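Local coordinates for iron transport multicopper oxidase FET3 (Saccharomyces cerevisiae, PDB 1ZPU), which oxidises ferrous iron to ferric iron with dioxygen at the yeast cell surface, using four copper ions, for high-affinity iron uptake, at residues Q402-R406 / H426-P430; I310-P314 / I449-A453. All coordinates share one frame; numbering follows the deposited sequence.

Contact 1. Residues Q402-R406 / H426-P430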
loop_
_atom_site.group_PDB
_atom_site.type_symbol
_atom_site.label_atom_id
_atom_site.label_comp_id
_atom_site.label_asym_id
_atom_site.label_seq_id
_atom_site.Cartn_x
_atom_site.Cartn_y
_atom_site.Cartn_z
ATOM N N GLN A 402 -15.620 -2.369 1.400
ATOM C CA GLN A 402 -16.640 -1.573 0.712
ATOM C C GLN A 402 -16.473 -0.103 1.076
ATOM O O GLN A 402 -16.451 0.248 2.258
ATOM C CB GLN A 402 -18.061 -2.025 1.092
ATOM C CG GLN A 402 -18.336 -3.498 0.847
ATOM C CD GLN A 402 -19.808 -3.876 0.953
ATOM O OE1 GLN A 402 -20.587 -3.228 1.655
ATOM N NE2 GLN A 402 -20.195 -4.957 0.259
ATOM N N THR A 403 -16.354 0.753 0.066
ATOM C CA THR A 403 -16.276 2.189 0.280
ATOM C C THR A 403 -17.672 2.761 0.226
ATOM O O THR A 403 -18.263 2.867 -0.852
ATOM C CB THR A 403 -15.443 2.872 -0.813
ATOM O OG1 THR A 403 -14.158 2.242 -0.909
ATOM C CG2 THR A 403 -15.248 4.336 -0.486
ATOM N N ILE A 404 -18.208 3.134 1.380
ATOM C CA ILE A 404 -19.602 3.592 1.442
ATOM C C ILE A 404 -19.761 5.117 1.560
ATOM O O ILE A 404 -20.805 5.667 1.193
ATOM C CB ILE A 404 -20.410 2.855 2.527
ATOM C CG1 ILE A 404 -19.933 3.250 3.917
ATOM C CG2 ILE A 404 -20.300 1.346 2.339
ATOM C CD1 ILE A 404 -20.940 2.966 4.972
ATOM N N GLN A 405 -18.734 5.790 2.081
ATOM C CA GLN A 405 -18.638 7.259 2.020
ATOM C C GLN A 405 -17.193 7.720 1.931
ATOM O O GLN A 405 -16.317 7.181 2.606
ATOM C CB GLN A 405 -19.322 7.951 3.212
ATOM C CG GLN A 405 -19.050 9.466 3.259
ATOM C CD GLN A 405 -20.011 10.253 4.137
ATOM O OE1 GLN A 405 -21.235 10.198 3.962
ATOM N NE2 GLN A 405 -19.455 11.022 5.066
ATOM N N ARG A 406 -16.957 8.713 1.080
ATOM C CA ARG A 406 -15.681 9.394 1.012
ATOM C C ARG A 406 -15.928 10.859 0.664
ATOM O O ARG A 406 -16.031 11.223 -0.512
ATOM C CB ARG A 406 -14.776 8.748 -0.028
ATOM C CG ARG A 406 -13.422 9.423 -0.090
ATOM C CD ARG A 406 -13.062 9.735 -1.506
ATOM N NE ARG A 406 -11.968 8.887 -1.906
ATOM C CZ ARG A 406 -11.815 8.360 -3.111
ATOM N NH1 ARG A 406 -12.710 8.590 -4.064
ATOM N NH2 ARG A 406 -10.745 7.586 -3.348
ATOM N N HIS A 426 -25.636 12.352 6.931
ATOM C CA HIS A 426 -24.763 11.956 5.827
ATOM C C HIS A 426 -25.595 11.642 4.585
ATOM O O HIS A 426 -26.754 11.247 4.710
ATOM C CB HIS A 426 -23.929 10.727 6.227
ATOM C CG HIS A 426 -24.752 9.515 6.541
ATOM N ND1 HIS A 426 -25.306 8.716 5.562
ATOM C CD2 HIS A 426 -25.129 8.975 7.724
ATOM C CE1 HIS A 426 -25.988 7.737 6.129
ATOM N NE2 HIS A 426 -25.897 7.871 7.439
ATOM N N PRO A 427 -25.005 11.799 3.383
ATOM C CA PRO A 427 -25.687 11.366 2.154
ATOM C C PRO A 427 -26.034 9.872 2.215
ATOM O O PRO A 427 -25.357 9.121 2.921
ATOM C CB PRO A 427 -24.628 11.607 1.070
ATOM C CG PRO A 427 -23.666 12.620 1.659
ATOM C CD PRO A 427 -23.665 12.377 3.121
ATOM N N ALA A 428 -27.076 9.447 1.498
ATOM C CA ALA A 428 -27.394 8.023 1.401
ATOM C C ALA A 428 -26.192 7.252 0.825
ATOM O O ALA A 428 -25.612 7.663 -0.180
ATOM C CB ALA A 428 -28.618 7.818 0.546
ATOM N N PHE A 429 -25.810 6.162 1.490
ATOM C CA PHE A 429 -24.741 5.286 1.013
ATOM C C PHE A 429 -25.178 4.576 -0.278
ATOM O O PHE A 429 -26.382 4.418 -0.513
ATOM C CB PHE A 429 -24.395 4.220 2.062
ATOM C CG PHE A 429 -24.002 4.762 3.412
ATOM C CD1 PHE A 429 -24.628 4.288 4.566
ATOM C CD2 PHE A 429 -22.983 5.702 3.545
ATOM C CE1 PHE A 429 -24.263 4.762 5.828
ATOM C CE2 PHE A 429 -22.608 6.186 4.807
ATOM C CZ PHE A 429 -23.246 5.715 5.947
ATOM N N PRO A 430 -24.207 4.133 -1.110
ATOM C CA PRO A 430 -24.543 3.349 -2.308
ATOM C C PRO A 430 -25.153 1.992 -1.960
ATOM O O PRO A 430 -24.846 1.430 -0.900
ATOM C CB PRO A 430 -23.185 3.137 -2.982
ATOM C CG PRO A 430 -22.191 3.309 -1.898
ATOM C CD PRO A 430 -22.754 4.340 -0.985
#
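The delta methyl of Ile404 sits squarely over one face of the Phe429 ring. CD1 lies 3.5 Å from the ring centroid and only 7° off the normal, a CH-pi contact. The torsion chi1 of 69° places CG1 between the backbone N and the carbonyl carbon, and the extended chi2 then carries CD1 out over the ring. On the opposite face of Phe429, displaced toward the rim, lies CE1 of His426. The phenyl ring is therefore held between an isoleucine methyl and an imidazole. His426 itself is turned by a bond from ND1 to Pro427 O (2.7 Å, 169°), with the acceptor close to the imidazole plane and the donor above the carbonyl plane. Near the end of strand 401-406, in the sheet of the third cupredoxin-like domain, Ile404 and Gln405 both bond through the backbone to Val448 of neighbouring strand 446-452, a classic beta bulge. CB of Gln405 reaches the edge of the Phe429 ring, with CB to CE2 4.1 Å. Its OE1 lies against CD of Pro427 at 3.4 Å, while its NE2 is bonded to Asn446. With an alanine here in place of Phe429, the Ile404 methyl and the His426 ring would probably lose the flat surface between them. CD of Pro430 lies 3.2 Å from Ile404 O.

Contact 2. Residues I310-P314 / I449-A453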
loop_
_atom_site.group_PDB
_atom_site.type_symbol
_atom_site.label_atom_id
_atom_site.label_comp_id
_atom_site.label_asym_id
_atom_site.label_seq_id
_atom_site.Cartn_x
_atom_site.Cartn_y
_atom_site.Cartn_z
ATOM N N ILE A 310 -24.384 -3.556 -0.109
ATOM C CA ILE A 310 -23.816 -2.935 1.088
ATOM C C ILE A 310 -24.114 -3.778 2.322
ATOM O O ILE A 310 -25.230 -4.247 2.490
ATOM C CB ILE A 310 -24.324 -1.473 1.286
ATOM C CG1 ILE A 310 -23.692 -0.840 2.543
ATOM C CG2 ILE A 310 -25.864 -1.402 1.266
ATOM C CD1 ILE A 310 -24.002 0.638 2.737
ATOM N N TYR A 311 -23.111 -3.988 3.170
ATOM C CA TYR A 311 -23.302 -4.792 4.372
ATOM C C TYR A 311 -24.273 -4.116 5.309
ATOM O O TYR A 311 -24.335 -2.889 5.346
ATOM C CB TYR A 311 -21.985 -5.015 5.102
ATOM C CG TYR A 311 -21.002 -5.870 4.341
ATOM C CD1 TYR A 311 -19.722 -5.401 4.058
ATOM C CD2 TYR A 311 -21.350 -7.151 3.906
ATOM C CE1 TYR A 311 -18.812 -6.179 3.367
ATOM C CE2 TYR A 311 -20.448 -7.936 3.205
ATOM C CZ TYR A 311 -19.185 -7.439 2.945
ATOM O OH TYR A 311 -18.286 -8.207 2.262
ATOM N N GLY A 312 -25.027 -4.923 6.059
ATOM C CA GLY A 312 -25.998 -4.423 7.028
ATOM C C GLY A 312 -25.347 -3.654 8.161
ATOM O O GLY A 312 -24.126 -3.464 8.188
ATOM N N GLU A 313 -26.158 -3.217 9.114
ATOM C CA GLU A 313 -25.646 -2.405 10.215
ATOM C C GLU A 313 -24.415 -3.025 10.891
ATOM O O GLU A 313 -24.402 -4.220 11.190
ATOM C CB GLU A 313 -26.753 -2.060 11.222
ATOM C CG GLU A 313 -27.804 -1.076 10.678
ATOM C CD GLU A 313 -27.226 0.298 10.308
ATOM O OE1 GLU A 313 -27.451 1.258 11.078
ATOM O OE2 GLU A 313 -26.551 0.428 9.254
ATOM N N PRO A 314 -23.374 -2.206 11.115
ATOM C CA PRO A 314 -22.090 -2.656 11.652
ATOM C C PRO A 314 -22.199 -3.169 13.075
ATOM O O PRO A 314 -22.835 -2.531 13.912
ATOM C CB PRO A 314 -21.237 -1.381 11.660
ATOM C CG PRO A 314 -21.968 -0.395 10.833
ATOM C CD PRO A 314 -23.397 -0.751 10.882
ATOM N N ILE A 449 -15.626 2.927 5.565
ATOM C CA ILE A 449 -15.497 1.652 4.883
ATOM C C ILE A 449 -16.088 0.556 5.740
ATOM O O ILE A 449 -16.110 0.666 6.965
ATOM C CB ILE A 449 -14.031 1.312 4.554
ATOM C CG1 ILE A 449 -13.172 1.321 5.825
ATOM C CG2 ILE A 449 -13.487 2.279 3.532
ATOM C CD1 ILE A 449 -11.775 0.743 5.625
ATOM N N ARG A 450 -16.577 -0.494 5.085
ATOM C CA ARG A 450 -17.142 -1.654 5.764
ATOM C C ARG A 450 -16.638 -2.951 5.156
ATOM O O ARG A 450 -16.438 -3.046 3.940
ATOM C CB ARG A 450 -18.667 -1.625 5.711
ATOM C CG ARG A 450 -19.284 -0.676 6.694
ATOM C CD ARG A 450 -20.764 -0.887 6.747
ATOM N NE ARG A 450 -21.428 0.364 7.072
ATOM C CZ ARG A 450 -22.732 0.574 6.976
ATOM N NH1 ARG A 450 -23.542 -0.392 6.567
ATOM N NH2 ARG A 450 -23.224 1.759 7.291
ATOM N N PHE A 451 -16.441 -3.945 6.018
ATOM C CA PHE A 451 -16.033 -5.285 5.603
ATOM C C PHE A 451 -16.461 -6.317 6.639
ATOM O O PHE A 451 -16.686 -5.972 7.793
ATOM C CB PHE A 451 -14.513 -5.359 5.352
ATOM C CG PHE A 451 -13.673 -5.230 6.600
ATOM C CD1 PHE A 451 -13.153 -6.358 7.221
ATOM C CD2 PHE A 451 -13.388 -3.983 7.141
ATOM C CE1 PHE A 451 -12.376 -6.240 8.360
ATOM C CE2 PHE A 451 -12.605 -3.861 8.272
ATOM C CZ PHE A 451 -12.099 -4.986 8.883
ATOM N N LYS A 452 -16.564 -7.575 6.218
ATOM C CA LYS A 452 -16.910 -8.681 7.103
ATOM C C LYS A 452 -15.646 -9.314 7.674
ATOM O O LYS A 452 -14.704 -9.585 6.943
ATOM C CB LYS A 452 -17.703 -9.730 6.324
ATOM C CG LYS A 452 -18.468 -10.710 7.194
ATOM C CD LYS A 452 -19.001 -11.854 6.364
ATOM C CE LYS A 452 -19.893 -12.741 7.183
ATOM N NZ LYS A 452 -20.442 -13.817 6.328
ATOM N N ALA A 453 -15.620 -9.552 8.977
ATOM C CA ALA A 453 -14.489 -10.253 9.576
ATOM C C ALA A 453 -14.615 -11.757 9.323
ATOM O O ALA A 453 -15.032 -12.527 10.192
ATOM C CB ALA A 453 -14.387 -9.945 11.057
#
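Arg450 of strand 446-452 meets Ile310, Tyr311 and Pro314 in the close part of this contact. Its chain is extended from CG to NE, which brings the guanidinium between two apolar groups. CG of Pro314 lies over one face, 3.9 Å from Arg450 NE. CD1 of Ile310 lies over the opposite face, 4.0 Å from Arg450 NH1. Tyr311 O approaches at the edge of the group and takes a weak hydrogen bond from NH1 (2.9 Å, 124°). The Tyr311 ring lies along the strand backbone: its CE1 is 3.7 Å from Phe451 CA, and Arg450 O meets the ring at its edge. The strand belongs to the third cupredoxin-like domain of this multicopper oxidase, and the 310-314 loop leads into strand 316-326 of the same sheet. The solvent side is looser. Glu313 is exposed, and its OE2 stays 4.1 Å from Arg450 NH2, well out of the guanidinium plane. Gly312 barely touches the strand. Arg450 forms its salt bridge with Glu381 through NE. The positive charge is thus likely to be balanced mainly by Glu381, with Glu313 adding a weaker attraction at longer range.

From the N terminus, the chain first reaches the loop 310-314, just before strand 316-326. It then runs through strands 379-386 and 401-406 and the loop holding 426-430, and returns along strand 446-452. Contact 2 closes this long span. Contact 1 closes a short loop of 19 intervening residues and is nested inside it. The two meet where strands 401-406 and 446-452 are neighbours in one sheet. Gln402 joins them: its N probably bonds Arg450 O, and its OE1 probably bonds Tyr311 N. Ile404 CD1 also packs on Arg450 NE. Together they tie two loops, 310-314 and 426-430, to adjacent strands of the third domain.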